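Local coordinates for 3-dehydroshikimate dehydratase (Bacillus anthracis, PDB 3DX5), which catalyses the manganese-dependent dehydration of 3-dehydroshikimate to 3,4-dihydroxybenzoate, the catechol building block of the siderophore petrobactin, at residues I15-T18 with D19-F23; L54-L57 with K58-L62; M226-L229 with F230-I233; K260-L263 with K264-K268. All coordinates share one frame; numbering follows the deposited sequence.

Contact 1. Residues I15-T18 with D19-F23; sequences ISFT and DIVQF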
ATOM      1  N   ILE A  15       8.654   6.404   6.639  1.00 10.21           N
ATOM      2  CA  ILE A  15       9.583   6.140   7.717  1.00 10.70           C
ATOM      3  C   ILE A  15      10.797   5.376   7.131  1.00 10.35           C
ATOM      4  O   ILE A  15      10.636   4.530   6.256  1.00 10.77           O
ATOM      5  CB  ILE A  15       8.912   5.304   8.869  1.00 10.87           C
ATOM      6  CG1 ILE A  15       9.860   5.180  10.086  1.00 11.69           C
ATOM      7  CG2 ILE A  15       8.462   3.912   8.390  1.00 10.33           C
ATOM      8  CD1 ILE A  15       9.198   4.487  11.354  1.00 12.10           C
ATOM      9  N   SER A  16      11.985   5.629   7.664  1.00 10.40           N
ATOM     10  CA  SER A  16      13.201   4.961   7.171  1.00 10.55           C
ATOM     11  C   SER A  16      13.420   3.633   7.848  1.00 10.81           C
ATOM     12  O   SER A  16      12.914   3.383   8.938  1.00 10.45           O
ATOM     13  CB  SER A  16      14.429   5.853   7.410  1.00 10.58           C
ATOM     14  OG  SER A  16      14.687   5.909   8.795  1.00 12.21           O
ATOM     15  N   PHE A  17      14.188   2.759   7.201  1.00 11.24           N
ATOM     16  CA  PHE A  17      14.574   1.492   7.824  1.00 11.11           C
ATOM     17  C   PHE A  17      15.319   1.742   9.160  1.00 11.44           C
ATOM     18  O   PHE A  17      15.101   1.008  10.147  1.00 10.20           O
ATOM     19  CB  PHE A  17      15.444   0.681   6.856  1.00  9.95           C
ATOM     20  CG  PHE A  17      15.870  -0.665   7.400  1.00 11.26           C
ATOM     21  CD1 PHE A  17      14.927  -1.656   7.695  1.00  9.07           C
ATOM     22  CD2 PHE A  17      17.215  -0.948   7.591  1.00 10.51           C
ATOM     23  CE1 PHE A  17      15.327  -2.904   8.191  1.00 11.27           C
ATOM     24  CE2 PHE A  17      17.616  -2.213   8.085  1.00 11.95           C
ATOM     25  CZ  PHE A  17      16.683  -3.179   8.369  1.00  8.51           C
ATOM     26  N   THR A  18      16.198   2.764   9.175  1.00 11.03           N
ATOM     27  CA  THR A  18      16.962   3.116  10.365  1.00 10.67           C
ATOM     28  C   THR A  18      16.011   3.391  11.541  1.00 10.68           C
ATOM     29  O   THR A  18      16.244   2.892  12.641  1.00  8.15           O
ATOM     30  CB  THR A  18      17.868   4.348  10.136  1.00 12.00           C
ATOM     31  OG1 THR A  18      18.863   4.046   9.140  1.00 14.19           O
ATOM     32  CG2 THR A  18      18.572   4.788  11.465  1.00 11.42           C
ATOM     33  N   ASP A  19      14.928   4.147  11.299  1.00 10.38           N
ATOM     34  CA  ASP A  19      13.961   4.437  12.356  1.00 11.05           C
ATOM     35  C   ASP A  19      13.122   3.226  12.776  1.00 10.48           C
ATOM     36  O   ASP A  19      12.779   3.072  13.964  1.00 10.44           O
ATOM     37  CB  ASP A  19      13.052   5.591  11.961  1.00 12.09           C
ATOM     38  CG  ASP A  19      13.782   6.934  11.996  1.00 16.97           C
ATOM     39  OD1 ASP A  19      14.950   7.011  12.473  1.00 21.36           O
ATOM     40  OD2 ASP A  19      13.175   7.923  11.559  1.00 21.19           O
ATOM     41  N   ILE A  20      12.788   2.357  11.833  1.00 10.50           N
ATOM     42  CA  ILE A  20      12.157   1.081  12.221  1.00 10.30           C
ATOM     43  C   ILE A  20      13.067   0.212  13.133  1.00 10.34           C
ATOM     44  O   ILE A  20      12.617  -0.321  14.174  1.00 10.36           O
ATOM     45  CB  ILE A  20      11.726   0.300  11.021  1.00 11.47           C
ATOM     46  CG1 ILE A  20      10.482   0.968  10.415  1.00 13.01           C
ATOM     47  CG2 ILE A  20      11.409  -1.172  11.424  1.00  9.51           C
ATOM     48  CD1 ILE A  20      10.071   0.341   9.149  1.00 14.13           C
ATOM     49  N   VAL A  21      14.340   0.092  12.761  1.00  8.88           N
ATOM     50  CA  VAL A  21      15.252  -0.701  13.547  1.00  8.34           C
ATOM     51  C   VAL A  21      15.349  -0.102  14.949  1.00  8.88           C
ATOM     52  O   VAL A  21      15.313  -0.825  15.936  1.00  7.74           O
ATOM     53  CB  VAL A  21      16.639  -0.791  12.882  1.00  7.74           C
ATOM     54  CG1 VAL A  21      17.674  -1.387  13.867  1.00  9.62           C
ATOM     55  CG2 VAL A  21      16.581  -1.603  11.602  1.00  8.78           C
ATOM     56  N   GLN A  22      15.488   1.223  15.040  1.00  9.66           N
ATOM     57  CA  GLN A  22      15.622   1.898  16.348  1.00 10.77           C
ATOM     58  C   GLN A  22      14.340   1.685  17.185  1.00 10.60           C
ATOM     59  O   GLN A  22      14.417   1.388  18.376  1.00 10.47           O
ATOM     60  CB  GLN A  22      15.911   3.408  16.172  1.00 10.88           C
ATOM     61  CG  GLN A  22      16.047   4.201  17.498  1.00 15.74           C
ATOM     62  CD  GLN A  22      17.095   3.589  18.442  1.00 21.08           C
ATOM     63  OE1 GLN A  22      18.189   3.205  18.019  1.00 22.57           O
ATOM     64  NE2 GLN A  22      16.762   3.514  19.726  1.00 24.08           N
ATOM     65  N   PHE A  23      13.173   1.855  16.567  1.00  9.55           N
ATOM     66  CA  PHE A  23      11.917   1.578  17.261  1.00 10.21           C
ATOM     67  C   PHE A  23      11.842   0.115  17.753  1.00 10.34           C
ATOM     68  O   PHE A  23      11.424  -0.154  18.878  1.00 10.60           O
ATOM     69  CB  PHE A  23      10.729   1.893  16.365  1.00  8.79           C
ATOM     70  CG  PHE A  23       9.414   1.572  16.988  1.00 11.50           C
ATOM     71  CD1 PHE A  23       8.789   2.485  17.846  1.00 12.01           C
ATOM     72  CD2 PHE A  23       8.791   0.347  16.737  1.00 11.89           C
ATOM     73  CE1 PHE A  23       7.541   2.170  18.450  1.00 13.55           C
ATOM     74  CE2 PHE A  23       7.569   0.022  17.336  1.00 11.16           C
ATOM     75  CZ  PHE A  23       6.938   0.944  18.183  1.00 11.20           C
TER
HETATM   76  O   HOH W   1      12.085   8.279   9.278  1.00 16.33           O
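S16 and D19 face each other across the first turn of helix 17-26, with S16 in the N-cap position. With chi1 at 70°, the S16 hydroxyl lies between its own backbone N and carbonyl carbon, and there S16 OG takes the N-H of D19, 3.1 Å from D19 N. The D19 side chain turns back toward the cap as well, but it reaches the backbone N of S16 through a water: the water accepts from S16 N and donates to D19 OD2, its oxygen 2.6 Å from OD2. The result resembles a capping box in which one of the two reciprocal bonds runs through solvent.

Alongside the cap, I15 is stretched out and meets two residues of the helix. Its CG1 rests on D19 CB at 3.7 Å, while its CD1 lies on I20 CG1 at 3.9 Å, the two isoleucine side chains crossing at about a right angle. On another flank of the helix, F17 and V21 are one turn apart. The V21 methyl CG2 sits over one face of the F17 ring, 3.7 Å from the centroid and displaced toward the rim, a CH-pi contact. The same pair is tied through the backbone, V21 N donating to F17 O at 2.9 Å.

This start of the helix belongs to the beta-alpha-beta unit formed by strand 2-6, helix 17-26 and strand 31-35. I20 and F23 pack on L5 of strand 2-6, F17 and V21 touch E53 of helix 47-56, and L14 of the second subunit packs against I15, F17 and I20.

Contact 2. Residues L54-L57 with K58-L62; sequences LNCL and KDKTL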
ATOM      1  N   LEU A  54      22.548  -3.275   9.077  1.00 15.47           N
ATOM      2  CA  LEU A  54      22.614  -4.733   9.217  1.00 16.59           C
ATOM      3  C   LEU A  54      23.833  -5.125  10.060  1.00 18.04           C
ATOM      4  O   LEU A  54      23.754  -6.037  10.876  1.00 17.82           O
ATOM      5  CB  LEU A  54      22.587  -5.424   7.839  1.00 16.57           C
ATOM      6  CG  LEU A  54      21.265  -5.233   7.049  1.00 15.54           C
ATOM      7  CD1 LEU A  54      21.274  -5.884   5.651  1.00 13.39           C
ATOM      8  CD2 LEU A  54      20.025  -5.703   7.893  1.00 16.53           C
ATOM      9  N   ASN A  55      24.932  -4.391   9.907  1.00 19.61           N
ATOM     10  CA  ASN A  55      26.141  -4.682  10.690  1.00 21.94           C
ATOM     11  C   ASN A  55      26.049  -4.426  12.205  1.00 22.43           C
ATOM     12  O   ASN A  55      26.881  -4.935  12.940  1.00 22.04           O
ATOM     13  CB  ASN A  55      27.364  -3.995  10.085  1.00 22.73           C
ATOM     14  CG  ASN A  55      27.677  -4.507   8.669  1.00 26.92           C
ATOM     15  OD1 ASN A  55      27.180  -5.570   8.233  1.00 28.80           O
ATOM     16  ND2 ASN A  55      28.502  -3.749   7.943  1.00 29.77           N
ATOM     17  N   CYS A  56      25.047  -3.674  12.675  1.00 22.48           N
ATOM     18  CA  CYS A  56      24.819  -3.541  14.127  1.00 23.52           C
ATOM     19  C   CYS A  56      23.619  -4.257  14.644  1.00 22.34           C
ATOM     20  O   CYS A  56      23.332  -4.085  15.836  1.00 22.07           O
ATOM     21  CB  CYS A  56      24.510  -2.128  14.567  1.00 24.15           C
ATOM     22  SG  CYS A  56      25.273  -0.915  13.708  1.00 33.36           S
ATOM     23  N   LEU A  57      22.874  -4.976  13.795  1.00 20.67           N
ATOM     24  CA  LEU A  57      21.643  -5.599  14.285  1.00 21.18           C
ATOM     25  C   LEU A  57      21.911  -6.489  15.451  1.00 21.55           C
ATOM     26  O   LEU A  57      21.170  -6.461  16.421  1.00 21.35           O
ATOM     27  CB  LEU A  57      20.940  -6.438  13.242  1.00 20.42           C
ATOM     28  CG  LEU A  57      20.051  -5.691  12.300  1.00 20.58           C
ATOM     29  CD1 LEU A  57      19.231  -6.754  11.562  1.00 16.88           C
ATOM     30  CD2 LEU A  57      19.169  -4.676  13.042  1.00 18.26           C
ATOM     31  N   LYS A  58      22.961  -7.293  15.331  1.00 22.40           N
ATOM     32  CA  LYS A  58      23.279  -8.295  16.327  1.00 24.75           C
ATOM     33  C   LYS A  58      23.530  -7.635  17.688  1.00 24.71           C
ATOM     34  O   LYS A  58      23.070  -8.149  18.710  1.00 25.16           O
ATOM     35  CB  LYS A  58      24.481  -9.122  15.868  1.00 25.43           C
ATOM     36  CG  LYS A  58      24.785 -10.327  16.718  1.00 30.55           C
ATOM     37  CD  LYS A  58      24.028 -11.585  16.276  1.00 34.57           C
ATOM     38  CE  LYS A  58      24.557 -12.778  17.109  1.00 37.70           C
ATOM     39  NZ  LYS A  58      23.953 -14.073  16.705  1.00 39.99           N
ATOM     40  N   ASP A  59      24.197  -6.475  17.687  1.00 24.30           N
ATOM     41  CA  ASP A  59      24.476  -5.693  18.908  1.00 24.87           C
ATOM     42  C   ASP A  59      23.218  -5.226  19.622  1.00 23.84           C
ATOM     43  O   ASP A  59      23.268  -4.870  20.791  1.00 23.85           O
ATOM     44  CB  ASP A  59      25.250  -4.412  18.563  1.00 25.80           C
ATOM     45  CG  ASP A  59      26.708  -4.664  18.251  1.00 30.38           C
ATOM     46  OD1 ASP A  59      27.252  -5.726  18.653  1.00 34.83           O
ATOM     47  OD2 ASP A  59      27.313  -3.771  17.597  1.00 36.78           O
ATOM     48  N   LYS A  60      22.113  -5.164  18.886  1.00 21.86           N
ATOM     49  CA  LYS A  60      20.839  -4.703  19.405  1.00 19.82           C
ATOM     50  C   LYS A  60      19.898  -5.894  19.696  1.00 18.47           C
ATOM     51  O   LYS A  60      18.700  -5.688  19.937  1.00 17.93           O
ATOM     52  CB  LYS A  60      20.184  -3.775  18.378  1.00 20.07           C
ATOM     53  CG  LYS A  60      20.896  -2.450  18.099  1.00 20.56           C
ATOM     54  CD  LYS A  60      20.072  -1.704  17.040  1.00 22.40           C
ATOM     55  CE  LYS A  60      20.688  -0.345  16.678  1.00 22.31           C
ATOM     56  NZ  LYS A  60      21.855  -0.467  15.808  1.00 20.12           N
ATOM     57  N   THR A  61      20.446  -7.117  19.654  1.00 16.21           N
ATOM     58  CA  THR A  61      19.699  -8.369  19.773  1.00 15.23           C
ATOM     59  C   THR A  61      18.535  -8.376  18.786  1.00 14.55           C
ATOM     60  O   THR A  61      17.421  -8.718  19.149  1.00 13.57           O
ATOM     61  CB  THR A  61      19.188  -8.639  21.240  1.00 15.59           C
ATOM     62  OG1 THR A  61      20.208  -8.273  22.181  1.00 19.00           O
ATOM     63  CG2 THR A  61      18.849 -10.112  21.449  1.00 15.44           C
ATOM     64  N   LEU A  62      18.805  -7.962  17.550  1.00 13.58           N
ATOM     65  CA  LEU A  62      17.816  -7.940  16.478  1.00 13.28           C
ATOM     66  C   LEU A  62      18.308  -8.823  15.334  1.00 13.31           C
ATOM     67  O   LEU A  62      19.485  -9.058  15.219  1.00 13.22           O
ATOM     68  CB  LEU A  62      17.581  -6.507  15.954  1.00 12.92           C
ATOM     69  CG  LEU A  62      16.656  -5.650  16.814  1.00 14.25           C
ATOM     70  CD1 LEU A  62      16.696  -4.199  16.324  1.00 13.47           C
ATOM     71  CD2 LEU A  62      15.221  -6.239  16.776  1.00 13.21           C
TER
HETATM   72  O   HOH W   2      24.664  -7.610  13.125  1.00 23.13           O
HETATM   73  O   HOH W   3      26.017  -6.321  15.623  1.00 34.14           O
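L57 and L62 close a Schellman motif in the loop that leads from helix 47-56 to strand 64-68 of the TIM barrel. Its outer bond runs from L62 N to L57 O at 3.0 Å, its inner one from T61 N to K58 O, also at 3.0 Å, and T61, the donor of the inner bond, has the left-handed backbone conformation that the motif needs. The hydrophobic pair that usually accompanies it is there too: L57 CD2 meets L62 CB at 3.8 Å, and the two leucine side chains cross at about a right angle.

L57 O is gripped twice. Besides L62 N it accepts from K60 N at 2.9 Å, and the two donors come from opposite faces of the carbonyl plane, both well out of it. K60 N also has a weak bond to C56 O.

One shell further out, two waters bridge the last part of the helix and the 3-10 segment 58-59. The first accepts from K58 N and donates to L54 O; the second accepts from D59 N, 2.8 Å from its oxygen, and donates to N55 O. Beyond them, V21 of helix 17-26 touches both L57 and L62, and Y25 of the same helix touches K60 and L62, so the leucine pair faces that helix.

The K60 chain runs straight until its last torsion, where chi4 of 76° folds the ammonium end back over the turn and leaves K60 NZ 3.4 Å from C56 CB.

Contact 3. Residues M226-L229 with F230-I233; sequences MVPL and FEGI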
HETATM    1  N   MSE A 226     -10.213  -3.930  14.472  1.00 12.34           N
HETATM    2  CA  MSE A 226      -8.818  -4.322  14.740  1.00 11.96           C
HETATM    3  C   MSE A 226      -8.414  -3.875  16.156  1.00 11.99           C
HETATM    4  O   MSE A 226      -8.519  -2.707  16.468  1.00 11.85           O
HETATM    5  CB  MSE A 226      -7.857  -3.713  13.699  1.00 12.05           C
HETATM    6  CG  MSE A 226      -8.109  -4.151  12.232  1.00 10.93           C
HETATM    7 SE   MSE A 226      -6.696  -3.444  11.132  0.85  9.67          SE
HETATM    8  CE  MSE A 226      -7.422  -3.883   9.347  1.00  9.17           C
ATOM      9  N   VAL A 227      -7.951  -4.796  16.999  1.00 11.72           N
ATOM     10  CA  VAL A 227      -7.712  -4.471  18.412  1.00 12.60           C
ATOM     11  C   VAL A 227      -6.445  -5.129  18.949  1.00 12.74           C
ATOM     12  O   VAL A 227      -6.001  -6.136  18.407  1.00 13.04           O
ATOM     13  CB  VAL A 227      -8.911  -4.888  19.347  1.00 12.35           C
ATOM     14  CG1 VAL A 227     -10.153  -4.024  19.082  1.00 13.99           C
ATOM     15  CG2 VAL A 227      -9.216  -6.409  19.239  1.00 10.13           C
ATOM     16  N   PRO A 228      -5.863  -4.574  20.039  1.00 13.58           N
ATOM     17  CA  PRO A 228      -4.687  -5.249  20.638  1.00 14.26           C
ATOM     18  C   PRO A 228      -4.992  -6.706  21.009  1.00 14.40           C
ATOM     19  O   PRO A 228      -6.178  -7.078  21.198  1.00 14.27           O
ATOM     20  CB  PRO A 228      -4.411  -4.414  21.907  1.00 15.10           C
ATOM     21  CG  PRO A 228      -4.831  -2.988  21.493  1.00 14.29           C
ATOM     22  CD  PRO A 228      -6.101  -3.239  20.636  1.00 14.04           C
ATOM     23  N   LEU A 229      -3.940  -7.513  21.146  1.00 14.51           N
ATOM     24  CA  LEU A 229      -4.089  -8.954  21.372  1.00 14.67           C
ATOM     25  C   LEU A 229      -5.002  -9.355  22.526  1.00 14.76           C
ATOM     26  O   LEU A 229      -5.767 -10.327  22.398  1.00 14.21           O
ATOM     27  CB  LEU A 229      -2.720  -9.620  21.587  1.00 14.27           C
ATOM     28  CG  LEU A 229      -1.726  -9.519  20.417  1.00 15.17           C
ATOM     29  CD1 LEU A 229      -0.506 -10.373  20.770  1.00 13.67           C
ATOM     30  CD2 LEU A 229      -2.371  -9.999  19.103  1.00 12.06           C
ATOM     31  N   PHE A 230      -4.887  -8.660  23.659  1.00 14.46           N
ATOM     32  CA  PHE A 230      -5.665  -9.060  24.843  1.00 16.02           C
ATOM     33  C   PHE A 230      -7.046  -8.402  24.904  1.00 16.19           C
ATOM     34  O   PHE A 230      -7.769  -8.598  25.852  1.00 16.96           O
ATOM     35  CB  PHE A 230      -4.839  -8.925  26.144  1.00 15.00           C
ATOM     36  CG  PHE A 230      -3.597  -9.771  26.119  1.00 17.35           C
ATOM     37  CD1 PHE A 230      -3.696 -11.170  26.168  1.00 14.54           C
ATOM     38  CD2 PHE A 230      -2.344  -9.185  25.914  1.00 17.99           C
ATOM     39  CE1 PHE A 230      -2.570 -11.981  26.079  1.00 16.62           C
ATOM     40  CE2 PHE A 230      -1.186  -9.980  25.816  1.00 21.33           C
ATOM     41  CZ  PHE A 230      -1.296 -11.396  25.913  1.00 19.52           C
ATOM     42  N   GLU A 231      -7.390  -7.657  23.860  0.50 16.14           N
ATOM     43  CA  GLU A 231      -8.639  -6.902  23.815  0.50 15.55           C
ATOM     44  C   GLU A 231      -9.597  -7.451  22.748  0.50 15.33           C
ATOM     45  O   GLU A 231     -10.648  -6.883  22.520  0.50 15.38           O
ATOM     46  CB  GLU A 231      -8.339  -5.421  23.563  0.50 15.17           C
ATOM     47  CG  GLU A 231      -7.503  -4.778  24.661  0.50 15.37           C
ATOM     48  CD  GLU A 231      -7.232  -3.296  24.438  0.50 17.51           C
ATOM     49  OE1 GLU A 231      -7.917  -2.648  23.627  0.50 18.25           O
ATOM     50  OE2 GLU A 231      -6.316  -2.764  25.092  0.50 18.89           O
ATOM     51  N   GLY A 232      -9.234  -8.553  22.098  1.00 14.74           N
ATOM     52  CA  GLY A 232     -10.094  -9.161  21.084  1.00 14.46           C
ATOM     53  C   GLY A 232     -10.684 -10.515  21.436  1.00 14.22           C
ATOM     54  O   GLY A 232     -10.511 -10.991  22.547  1.00 13.61           O
ATOM     55  N   ILE A 233     -11.358 -11.138  20.467  1.00 14.52           N
ATOM     56  CA  ILE A 233     -12.121 -12.369  20.697  1.00 15.39           C
ATOM     57  C   ILE A 233     -11.224 -13.627  20.735  1.00 14.92           C
ATOM     58  O   ILE A 233     -11.515 -14.561  21.459  1.00 15.16           O
ATOM     59  CB  ILE A 233     -13.353 -12.487  19.707  1.00 15.70           C
ATOM     60  CG1 ILE A 233     -14.295 -13.645  20.053  1.00 18.23           C
ATOM     61  CG2 ILE A 233     -12.914 -12.563  18.255  1.00 14.71           C
ATOM     62  CD1 ILE A 233     -15.031 -13.518  21.476  1.00 24.34           C
TER
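V227 and G232 are pressed together by the valine's first torsion: chi1 of -69° puts V227 CG2 in the crowded position between backbone N and carbonyl carbon, and from there the methyl reaches G232 CA at 3.4 Å, tighter than ordinary van der Waals contact. E231 has CG beside its backbone N, chi1 -62°, and continues extended, which carries the carboxylate across the P228 ring. In the conformer given, one of two deposited, E231 OE1 lies 3.5 Å from P228 CD, so this second contact is less certain than the first.

P228 and E231 are also the ends of a type I beta turn with L229 and F230 at its corners, while V227 and G232 flank it just outside. E231 N donates to P228 O at 3.0 Å, arriving from above the carbonyl plane. The turn lies between strand 226-227 and helix 236-243. It sends L229 onto F199 of strand 194-202, while F230 packs on I240 of helix 236-243 and V269 of helix 259-272 and makes a cation-pi contact with R273.

The L229 side chain stays about 11 Å from the manganese ion. Both polar backbone atoms of this buried leucine are answered by side chains: its O accepts from N201 ND2, and its N donates to E266 OE2 in one of the two deposited conformers of E266, which makes this second bond tentative. Where that conformer is populated, the N-H would probably favour the ionised form of the carboxylate.

Contact 4. Residues K260-L263 with K264-K268; sequences KDIL and KAEMK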
ATOM      1  N   LYS A 260       3.067   2.691  15.810  1.00 12.97           N
ATOM      2  CA  LYS A 260       4.057   2.839  16.865  1.00 15.56           C
ATOM      3  C   LYS A 260       3.453   2.838  18.272  1.00 15.72           C
ATOM      4  O   LYS A 260       3.970   2.154  19.164  1.00 15.74           O
ATOM      5  CB  LYS A 260       4.910   4.101  16.658  1.00 15.15           C
ATOM      6  CG  LYS A 260       5.980   3.939  15.632  1.00 17.58           C
ATOM      7  CD  LYS A 260       6.664   5.312  15.513  1.00 23.82           C
ATOM      8  CE  LYS A 260       7.990   5.279  14.811  1.00 26.83           C
ATOM      9  NZ  LYS A 260       8.418   6.709  14.652  1.00 29.33           N
ATOM     10  N   ASP A 261       2.357   3.578  18.458  1.00 15.82           N
ATOM     11  CA  ASP A 261       1.667   3.588  19.750  1.00 16.49           C
ATOM     12  C   ASP A 261       1.154   2.217  20.123  1.00 14.85           C
ATOM     13  O   ASP A 261       1.310   1.791  21.275  1.00 14.40           O
ATOM     14  CB  ASP A 261       0.471   4.543  19.737  1.00 17.61           C
ATOM     15  CG  ASP A 261       0.891   6.004  19.747  1.00 25.48           C
ATOM     16  OD1 ASP A 261       1.988   6.336  20.274  1.00 32.53           O
ATOM     17  OD2 ASP A 261       0.117   6.835  19.212  1.00 33.74           O
ATOM     18  N   ILE A 262       0.498   1.555  19.172  1.00 13.20           N
ATOM     19  CA  ILE A 262      -0.097   0.234  19.431  1.00 12.77           C
ATOM     20  C   ILE A 262       0.996  -0.778  19.772  1.00 12.80           C
ATOM     21  O   ILE A 262       0.867  -1.539  20.737  1.00 12.51           O
ATOM     22  CB  ILE A 262      -0.914  -0.266  18.217  1.00 12.65           C
ATOM     23  CG1 ILE A 262      -2.148   0.640  17.989  1.00 12.16           C
ATOM     24  CG2 ILE A 262      -1.265  -1.743  18.363  1.00 12.04           C
ATOM     25  CD1 ILE A 262      -3.179   0.636  19.132  1.00 14.84           C
ATOM     26  N   LEU A 263       2.066  -0.780  18.972  1.00 11.72           N
ATOM     27  CA  LEU A 263       3.162  -1.763  19.134  1.00 11.95           C
ATOM     28  C   LEU A 263       3.907  -1.553  20.458  1.00 12.42           C
ATOM     29  O   LEU A 263       4.205  -2.512  21.178  1.00 12.51           O
ATOM     30  CB  LEU A 263       4.142  -1.669  17.958  1.00 10.89           C
ATOM     31  CG  LEU A 263       3.515  -2.233  16.660  1.00 11.47           C
ATOM     32  CD1 LEU A 263       4.465  -2.008  15.439  1.00 11.24           C
ATOM     33  CD2 LEU A 263       3.210  -3.738  16.792  1.00  9.16           C
ATOM     34  N   LYS A 264       4.197  -0.290  20.764  1.00 11.67           N
ATOM     35  CA  LYS A 264       4.850   0.045  22.003  1.00 11.66           C
ATOM     36  C   LYS A 264       3.980  -0.445  23.206  1.00 11.81           C
ATOM     37  O   LYS A 264       4.487  -1.109  24.121  1.00 11.84           O
ATOM     38  CB  LYS A 264       5.106   1.560  22.034  1.00 11.02           C
ATOM     39  CG  LYS A 264       5.573   2.124  23.423  1.00 11.78           C
ATOM     40  CD  LYS A 264       6.055   3.592  23.307  1.00 12.29           C
ATOM     41  CE  LYS A 264       6.185   4.176  24.694  1.00 20.80           C
ATOM     42  NZ  LYS A 264       6.972   5.457  24.719  1.00 25.99           N
ATOM     43  N   ALA A 265       2.678  -0.138  23.187  1.00 10.84           N
ATOM     44  CA  ALA A 265       1.803  -0.576  24.267  1.00 11.03           C
ATOM     45  C   ALA A 265       1.732  -2.109  24.379  1.00 11.22           C
ATOM     46  O   ALA A 265       1.738  -2.657  25.517  1.00 10.99           O
ATOM     47  CB  ALA A 265       0.389   0.056  24.159  1.00  9.51           C
ATOM     48  N   GLU A 266       1.660  -2.789  23.229  0.50 10.90           N
ATOM     49  CA  GLU A 266       1.611  -4.256  23.184  0.50 11.37           C
ATOM     50  C   GLU A 266       2.801  -4.898  23.891  0.50 10.64           C
ATOM     51  O   GLU A 266       2.638  -5.814  24.704  0.50 10.61           O
ATOM     52  CB  GLU A 266       1.509  -4.779  21.739  0.50 11.67           C
ATOM     53  CG  GLU A 266       0.218  -4.417  21.037  0.50 12.82           C
ATOM     54  CD  GLU A 266      -0.986  -5.137  21.609  0.50 15.93           C
ATOM     55  OE1 GLU A 266      -1.301  -4.949  22.808  0.50 16.99           O
ATOM     56  OE2 GLU A 266      -1.631  -5.890  20.849  0.50 17.04           O
HETATM   57  N   MSE A 267       3.991  -4.382  23.626  1.00 10.87           N
HETATM   58  CA  MSE A 267       5.205  -4.994  24.168  1.00 10.75           C
HETATM   59  C   MSE A 267       5.280  -4.842  25.679  1.00 11.82           C
HETATM   60  O   MSE A 267       5.813  -5.720  26.358  1.00 12.83           O
HETATM   61  CB  MSE A 267       6.460  -4.499  23.460  1.00 10.78           C
HETATM   62  CG  MSE A 267       6.613  -5.061  22.048  1.00 11.92           C
HETATM   63 SE   MSE A 267       6.885  -6.983  21.997  0.80 11.29          SE
HETATM   64  CE  MSE A 267       8.579  -7.149  22.923  1.00 14.69           C
ATOM     65  N   LYS A 268       4.752  -3.737  26.214  1.00 10.64           N
ATOM     66  CA  LYS A 268       4.739  -3.564  27.663  1.00 10.70           C
ATOM     67  C   LYS A 268       3.828  -4.605  28.285  1.00 10.88           C
ATOM     68  O   LYS A 268       4.164  -5.186  29.350  1.00 11.10           O
ATOM     69  CB  LYS A 268       4.242  -2.156  28.053  1.00 10.87           C
ATOM     70  CG  LYS A 268       5.055  -0.971  27.455  1.00 10.93           C
ATOM     71  CD  LYS A 268       4.580   0.363  28.032  1.00 10.01           C
ATOM     72  CE  LYS A 268       5.293   1.558  27.381  1.00 10.27           C
ATOM     73  NZ  LYS A 268       4.771   2.840  27.976  1.00  9.30           N
TER
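K260 and K264 meet one turn apart in helix 259-272, through the backbone of the first and the root of the second. K264 N donates to K260 O at 2.9 Å, and K264 CB lies 3.1 Å from the same oxygen. Their two ammonium ends lead away from the contact.

At D261 the backbone continues the pattern: A265 N donates to D261 O at 3.0 Å, and the alanine methyl CB rests beside that oxygen. The D261 carboxylate and the K264 ammonium group do not pair: D261 OD1 and K264 NZ are 6.7 Å apart.

I262 makes the side-chain contact of this turn. Its CG2, anti to the backbone N, lies along E266 CG at 4.1 Å, the two side chains being next to each other and pointing the same way. The E266 chain then bends at chi2, -69°, and its carboxylate leaves the contact, OE2 going to L229 N; E266 has two deposited conformers, so this course is tentative. The main-chain bond from E266 N to I262 O, 2.9 Å, is regular.

L263 comes last, its O accepting from N of M267, a selenomethionine, at 3.1 Å. The M267 side chain starts beside this carbonyl, with CG 3.6 Å from L263 O, and then turns off through two bends.

The helix lies along the barrel wall: L263, E266 and M267 all pack on L252 of strand 249-252. K260 and L263 touch F23 of the adjacent helix 17-26, I262 reaches W254 in the loop after the strand, and Q45 of the second subunit packs against K260 and D261.

All four contacts are local and follow one another along the chain; none nests in or crosses another. Contact 1 closes the first turn of helix 17-26, contact 2 the loop between helix 47-56 and strand 64-68, contact 3 the turn after strand 226-227, and contact 4 one stretch of the last helix, 259-272. In space they touch in the order 2, 1, 4, 3. V21 of contact 1 packs on L57 and L62 of contact 2, while F23 of contact 1 lies against K260 and L263 of contact 4, joining the first and last barrel helices. E266, in one of its conformers, probably bonds to L229 N and so links contact 4 to contact 3.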